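Local coordinates for protein Baccell_00875 (Bacteroides cellulosilyticus DSM 14838, PDB 5NO8) that probably cleaves the bond between capping L-rhamnose and glucuronic acid in complex arabinogalactan proteins, acting as a polysaccharide lyase, at residues 447-459 with 470-482. Numbering follows the deposited sequence.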
loop_
_atom_site.group_PDB
_atom_site.type_symbol
_atom_site.label_atom_id
_atom_site.label_comp_id
_atom_site.label_asym_id
_atom_site.label_seq_id
_atom_site.Cartn_x
_atom_site.Cartn_y
_atom_site.Cartn_z
ATOM N N ARG A 447 -16.618 -9.400 16.503
ATOM C CA ARG A 447 -15.704 -9.570 15.364
ATOM C C ARG A 447 -14.372 -10.151 15.830
ATOM O O ARG A 447 -13.765 -9.638 16.761
ATOM C CB ARG A 447 -15.516 -8.183 14.743
ATOM C CG ARG A 447 -14.423 -7.999 13.712
ATOM C CD ARG A 447 -14.263 -6.510 13.482
ATOM N NE ARG A 447 -13.382 -6.139 12.382
ATOM C CZ ARG A 447 -12.505 -5.117 12.405
ATOM N NH1 ARG A 447 -11.797 -4.846 11.313
ATOM N NH2 ARG A 447 -12.319 -4.367 13.510
ATOM N N GLY A 448 -13.897 -11.195 15.158
ATOM C CA GLY A 448 -12.760 -11.989 15.643
ATOM C C GLY A 448 -11.459 -11.216 15.769
ATOM O O GLY A 448 -10.653 -11.489 16.657
ATOM N N TYR A 449 -11.263 -10.262 14.867
ATOM C CA TYR A 449 -10.067 -9.404 14.858
ATOM C C TYR A 449 -9.891 -8.718 16.204
ATOM O O TYR A 449 -8.767 -8.619 16.714
ATOM C CB TYR A 449 -10.180 -8.324 13.762
ATOM C CG TYR A 449 -10.044 -8.824 12.329
ATOM C CD1 TYR A 449 -8.808 -9.222 11.833
ATOM C CD2 TYR A 449 -11.144 -8.847 11.450
ATOM C CE1 TYR A 449 -8.656 -9.665 10.526
ATOM C CE2 TYR A 449 -10.996 -9.273 10.118
ATOM C CZ TYR A 449 -9.744 -9.686 9.670
ATOM O OH TYR A 449 -9.545 -10.128 8.383
ATOM N N ASN A 450 -10.996 -8.273 16.794
ATOM C CA ASN A 450 -10.939 -7.414 17.964
ATOM C C ASN A 450 -10.349 -8.134 19.168
ATOM O O ASN A 450 -9.720 -7.490 20.012
ATOM C CB ASN A 450 -12.323 -6.861 18.320
ATOM C CG ASN A 450 -12.917 -5.997 17.226
ATOM O OD1 ASN A 450 -12.229 -5.591 16.278
ATOM N ND2 ASN A 450 -14.203 -5.684 17.365
ATOM N N TYR A 451 -10.515 -9.455 19.232
ATOM C CA TYR A 451 -10.046 -10.252 20.378
ATOM C C TYR A 451 -8.524 -10.332 20.469
ATOM O O TYR A 451 -7.963 -10.395 21.571
ATOM C CB TYR A 451 -10.574 -11.680 20.288
ATOM C CG TYR A 451 -12.062 -11.800 20.533
ATOM C CD1 TYR A 451 -12.983 -11.343 19.586
ATOM C CD2 TYR A 451 -12.552 -12.376 21.718
ATOM C CE1 TYR A 451 -14.344 -11.444 19.803
ATOM C CE2 TYR A 451 -13.920 -12.492 21.946
ATOM C CZ TYR A 451 -14.814 -12.026 20.987
ATOM O OH TYR A 451 -16.170 -12.118 21.188
ATOM N N MET A 452 -7.860 -10.404 19.315
ATOM C CA MET A 452 -6.395 -10.503 19.279
ATOM C C MET A 452 -5.754 -9.260 19.850
ATOM O O MET A 452 -4.739 -9.345 20.530
ATOM C CB MET A 452 -5.885 -10.684 17.858
ATOM C CG MET A 452 -6.395 -11.920 17.137
ATOM S SD MET A 452 -6.254 -13.439 18.123
ATOM C CE MET A 452 -7.834 -13.486 18.947
ATOM N N TRP A 453 -6.348 -8.119 19.535
ATOM C CA TRP A 453 -5.791 -6.819 19.914
ATOM C C TRP A 453 -6.045 -6.542 21.388
ATOM O O TRP A 453 -5.165 -6.034 22.081
ATOM C CB TRP A 453 -6.364 -5.716 19.038
ATOM C CG TRP A 453 -6.104 -5.936 17.569
ATOM C CD1 TRP A 453 -4.985 -6.493 16.995
ATOM C CD2 TRP A 453 -6.993 -5.621 16.497
ATOM N NE1 TRP A 453 -5.126 -6.523 15.635
ATOM C CE2 TRP A 453 -6.350 -5.997 15.301
ATOM C CE3 TRP A 453 -8.269 -5.047 16.432
ATOM C CZ2 TRP A 453 -6.943 -5.813 14.041
ATOM C CZ3 TRP A 453 -8.864 -4.877 15.187
ATOM C CH2 TRP A 453 -8.191 -5.252 14.006
ATOM N N VAL A 454 -7.235 -6.910 21.874
ATOM C CA VAL A 454 -7.506 -6.863 23.307
ATOM C C VAL A 454 -6.553 -7.770 24.076
ATOM O O VAL A 454 -6.021 -7.361 25.094
ATOM C CB VAL A 454 -8.980 -7.202 23.635
ATOM C CG1 VAL A 454 -9.164 -7.437 25.143
ATOM C CG2 VAL A 454 -9.863 -6.068 23.191
ATOM N N ALA A 455 -6.338 -8.992 23.607
ATOM C CA ALA A 455 -5.408 -9.913 24.248
ATOM C C ALA A 455 -3.979 -9.402 24.250
ATOM O O ALA A 455 -3.265 -9.507 25.255
ATOM C CB ALA A 455 -5.446 -11.258 23.570
ATOM N N GLU A 456 -3.553 -8.850 23.120
ATOM C CA GLU A 456 -2.240 -8.235 23.049
ATOM C C GLU A 456 -2.136 -7.182 24.125
ATOM O O GLU A 456 -1.168 -7.189 24.868
ATOM C CB GLU A 456 -1.976 -7.604 21.676
ATOM C CG GLU A 456 -0.730 -6.718 21.636
ATOM C CD GLU A 456 0.432 -7.221 20.806
ATOM O OE1 GLU A 456 0.265 -8.079 19.901
ATOM O OE2 GLU A 456 1.559 -6.703 21.043
ATOM N N LEU A 457 -3.120 -6.301 24.227
ATOM C CA LEU A 457 -3.076 -5.251 25.242
ATOM C C LEU A 457 -2.859 -5.855 26.629
ATOM O O LEU A 457 -1.976 -5.412 27.384
ATOM C CB LEU A 457 -4.315 -4.367 25.230
ATOM C CG LEU A 457 -4.389 -3.334 26.357
ATOM C CD1 LEU A 457 -3.337 -2.235 26.191
ATOM C CD2 LEU A 457 -5.750 -2.712 26.491
ATOM N N TYR A 458 -3.644 -6.882 26.960
ATOM C CA TYR A 458 -3.554 -7.464 28.306
ATOM C C TYR A 458 -2.200 -8.090 28.577
ATOM O O TYR A 458 -1.617 -7.838 29.633
ATOM C CB TYR A 458 -4.709 -8.467 28.571
ATOM C CG TYR A 458 -6.108 -7.899 28.605
ATOM C CD1 TYR A 458 -6.372 -6.584 28.934
ATOM C CD2 TYR A 458 -7.209 -8.728 28.347
ATOM C CE1 TYR A 458 -7.669 -6.092 28.978
ATOM C CE2 TYR A 458 -8.500 -8.253 28.399
ATOM C CZ TYR A 458 -8.736 -6.952 28.711
ATOM O OH TYR A 458 -10.016 -6.475 28.753
ATOM N N PHE A 459 -1.651 -8.858 27.641
ATOM C CA PHE A 459 -0.339 -9.438 27.845
ATOM C C PHE A 459 0.748 -8.354 27.988
ATOM O O PHE A 459 1.647 -8.485 28.825
ATOM C CB PHE A 459 0.040 -10.401 26.738
ATOM C CG PHE A 459 -0.821 -11.646 26.659
ATOM C CD1 PHE A 459 -1.005 -12.471 27.766
ATOM C CD2 PHE A 459 -1.397 -12.026 25.446
ATOM C CE1 PHE A 459 -1.768 -13.635 27.662
ATOM C CE2 PHE A 459 -2.169 -13.169 25.339
ATOM C CZ PHE A 459 -2.342 -13.986 26.451
ATOM N N PHE A 470 -3.690 -9.825 34.371
ATOM C CA PHE A 470 -3.619 -9.482 32.941
ATOM C C PHE A 470 -3.317 -10.669 32.018
ATOM O O PHE A 470 -3.843 -10.750 30.908
ATOM C CB PHE A 470 -2.588 -8.365 32.716
ATOM C CG PHE A 470 -3.067 -7.024 33.134
ATOM C CD1 PHE A 470 -4.122 -6.433 32.491
ATOM C CD2 PHE A 470 -2.443 -6.333 34.166
ATOM C CE1 PHE A 470 -4.578 -5.190 32.855
ATOM C CE2 PHE A 470 -2.902 -5.090 34.538
ATOM C CZ PHE A 470 -3.975 -4.520 33.884
ATOM N N VAL A 471 -2.475 -11.582 32.466
ATOM C CA VAL A 471 -2.115 -12.740 31.696
ATOM C C VAL A 471 -3.333 -13.679 31.620
ATOM O O VAL A 471 -3.605 -14.285 30.572
ATOM C CB VAL A 471 -0.919 -13.474 32.309
ATOM C CG1 VAL A 471 -0.515 -14.670 31.466
ATOM C CG2 VAL A 471 0.269 -12.517 32.488
ATOM N N THR A 472 -4.044 -13.807 32.743
ATOM C CA THR A 472 -5.299 -14.572 32.768
ATOM C C THR A 472 -6.318 -13.987 31.783
ATOM O O THR A 472 -6.891 -14.723 30.983
ATOM C CB THR A 472 -5.876 -14.648 34.207
ATOM O OG1 THR A 472 -4.955 -15.379 35.020
ATOM C CG2 THR A 472 -7.257 -15.310 34.241
ATOM N N ASP A 473 -6.504 -12.672 31.817
ATOM C CA ASP A 473 -7.445 -11.999 30.928
ATOM C C ASP A 473 -7.043 -12.120 29.456
ATOM O O ASP A 473 -7.908 -12.322 28.598
ATOM C CB ASP A 473 -7.622 -10.516 31.318
ATOM C CG ASP A 473 -8.258 -10.341 32.702
ATOM O OD1 ASP A 473 -8.768 -11.331 33.268
ATOM O OD2 ASP A 473 -8.230 -9.221 33.240
ATOM N N GLY A 474 -5.746 -12.017 29.171
ATOM C CA GLY A 474 -5.239 -12.246 27.818
ATOM C C GLY A 474 -5.571 -13.649 27.316
ATOM O O GLY A 474 -6.151 -13.827 26.237
ATOM N N TYR A 475 -5.210 -14.634 28.126
ATOM C CA TYR A 475 -5.460 -16.045 27.834
ATOM C C TYR A 475 -6.950 -16.360 27.627
ATOM O O TYR A 475 -7.297 -17.039 26.657
ATOM C CB TYR A 475 -4.860 -16.906 28.951
ATOM C CG TYR A 475 -5.312 -18.344 28.948
ATOM C CD1 TYR A 475 -4.760 -19.261 28.060
ATOM C CD2 TYR A 475 -6.277 -18.794 29.861
ATOM C CE1 TYR A 475 -5.163 -20.594 28.062
ATOM C CE2 TYR A 475 -6.689 -20.122 29.867
ATOM C CZ TYR A 475 -6.119 -21.010 28.975
ATOM O OH TYR A 475 -6.534 -22.318 28.955
ATOM N N LYS A 476 -7.805 -15.843 28.511
ATOM C CA LYS A 476 -9.270 -16.066 28.472
ATOM C C LYS A 476 -9.971 -15.345 27.312
ATOM O O LYS A 476 -10.987 -15.814 26.784
ATOM C CB LYS A 476 -9.930 -15.621 29.787
ATOM N N THR A 477 -9.443 -14.183 26.946
ATOM C CA THR A 477 -9.868 -13.506 25.735
ATOM C C THR A 477 -9.562 -14.366 24.510
ATOM O O THR A 477 -10.416 -14.521 23.629
ATOM C CB THR A 477 -9.221 -12.117 25.626
ATOM O OG1 THR A 477 -9.611 -11.342 26.755
ATOM C CG2 THR A 477 -9.653 -11.396 24.324
ATOM N N LEU A 478 -8.360 -14.923 24.441
ATOM C CA LEU A 478 -8.009 -15.783 23.330
ATOM C C LEU A 478 -8.870 -17.058 23.301
ATOM O O LEU A 478 -9.255 -17.521 22.220
ATOM C CB LEU A 478 -6.528 -16.138 23.335
ATOM C CG LEU A 478 -5.560 -14.988 23.013
ATOM C CD1 LEU A 478 -4.137 -15.495 23.122
ATOM C CD2 LEU A 478 -5.848 -14.416 21.623
ATOM N N LYS A 479 -9.186 -17.602 24.475
ATOM C CA LYS A 479 -10.058 -18.793 24.541
ATOM C C LYS A 479 -11.481 -18.505 24.072
ATOM O O LYS A 479 -12.068 -19.308 23.363
ATOM C CB LYS A 479 -10.084 -19.355 25.966
ATOM C CG LYS A 479 -8.755 -19.918 26.443
ATOM C CD LYS A 479 -8.163 -21.034 25.601
ATOM C CE LYS A 479 -9.116 -22.230 25.439
ATOM N NZ LYS A 479 -8.374 -23.485 25.134
ATOM N N SER A 480 -12.020 -17.360 24.484
ATOM C CA SER A 480 -13.324 -16.885 24.056
ATOM C C SER A 480 -13.346 -16.728 22.547
ATOM O O SER A 480 -14.348 -17.058 21.898
ATOM C CB SER A 480 -13.659 -15.559 24.729
ATOM O OG SER A 480 -14.916 -15.046 24.326
ATOM N N MET A 481 -12.243 -16.227 21.984
ATOM C CA MET A 481 -12.137 -16.105 20.541
ATOM C C MET A 481 -12.149 -17.481 19.854
ATOM O O MET A 481 -12.966 -17.698 18.969
ATOM C CB MET A 481 -10.906 -15.290 20.141
ATOM C CG MET A 481 -10.955 -14.853 18.677
ATOM S SD MET A 481 -10.380 -16.162 17.593
ATOM C CE MET A 481 -10.337 -15.314 16.004
ATOM N N PHE A 482 -11.288 -18.409 20.266
ATOM C CA PHE A 482 -11.266 -19.754 19.671
ATOM C C PHE A 482 -12.600 -20.521 19.851
ATOM O O PHE A 482 -13.025 -21.233 18.944
ATOM C CB PHE A 482 -10.133 -20.608 20.247
ATOM C CG PHE A 482 -8.754 -20.085 19.950
ATOM C CD1 PHE A 482 -8.381 -19.735 18.653
ATOM C CD2 PHE A 482 -7.811 -19.964 20.966
ATOM C CE1 PHE A 482 -7.104 -19.265 18.377
ATOM C CE2 PHE A 482 -6.535 -19.490 20.695
ATOM C CZ PHE A 482 -6.184 -19.137 19.403
#
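F459 lays its ring against the backbone of G474. The CA of G474 stands over one ring face, a CH-pi contact 3.9 Å from the F459 centroid. L478 reaches the edge of the same ring, with CD1 3.8 Å from F459 CE2. G474 lacks a side chain, so the ring can come this close, and A455 CA lies 4.3 Å from G474 CA.

Two knobs interlock beside this point. Y458 drops between F470, D473, G474 and T477. D473 CB is 3.5 Å from Y458 CD2, and the carboxylate plane is turned 65° from the ring. D473 OD1 is held by Y434 OH. T477 fits among Y451, V454, A455 and Y458. Its CG2, anti to the backbone N, faces Y451 O at 3.4 Å. Its OG1 turns back to D473 O (2.7 Å).

Farther along, Y451 CB lies 3.6 Å from M481 CG, the side chains packing obliquely. S480 OG sits at the Y451 ring edge and is hydrogen-bonded to Q484. The M452 chain bends at chi2 and chi3, which brings CE tightly against M481 CG and L478 CD2.

Helices 448-465 and 469-485 form an antiparallel hairpin in the helical domain, with segment axes at 164°. No hydrogen bond crosses, so direct contact between the segments rests mainly on shape and apolar packing. The Q430 amide links the helices: NE2 bonds T477 OG1 and OE1 bonds Y458 OH.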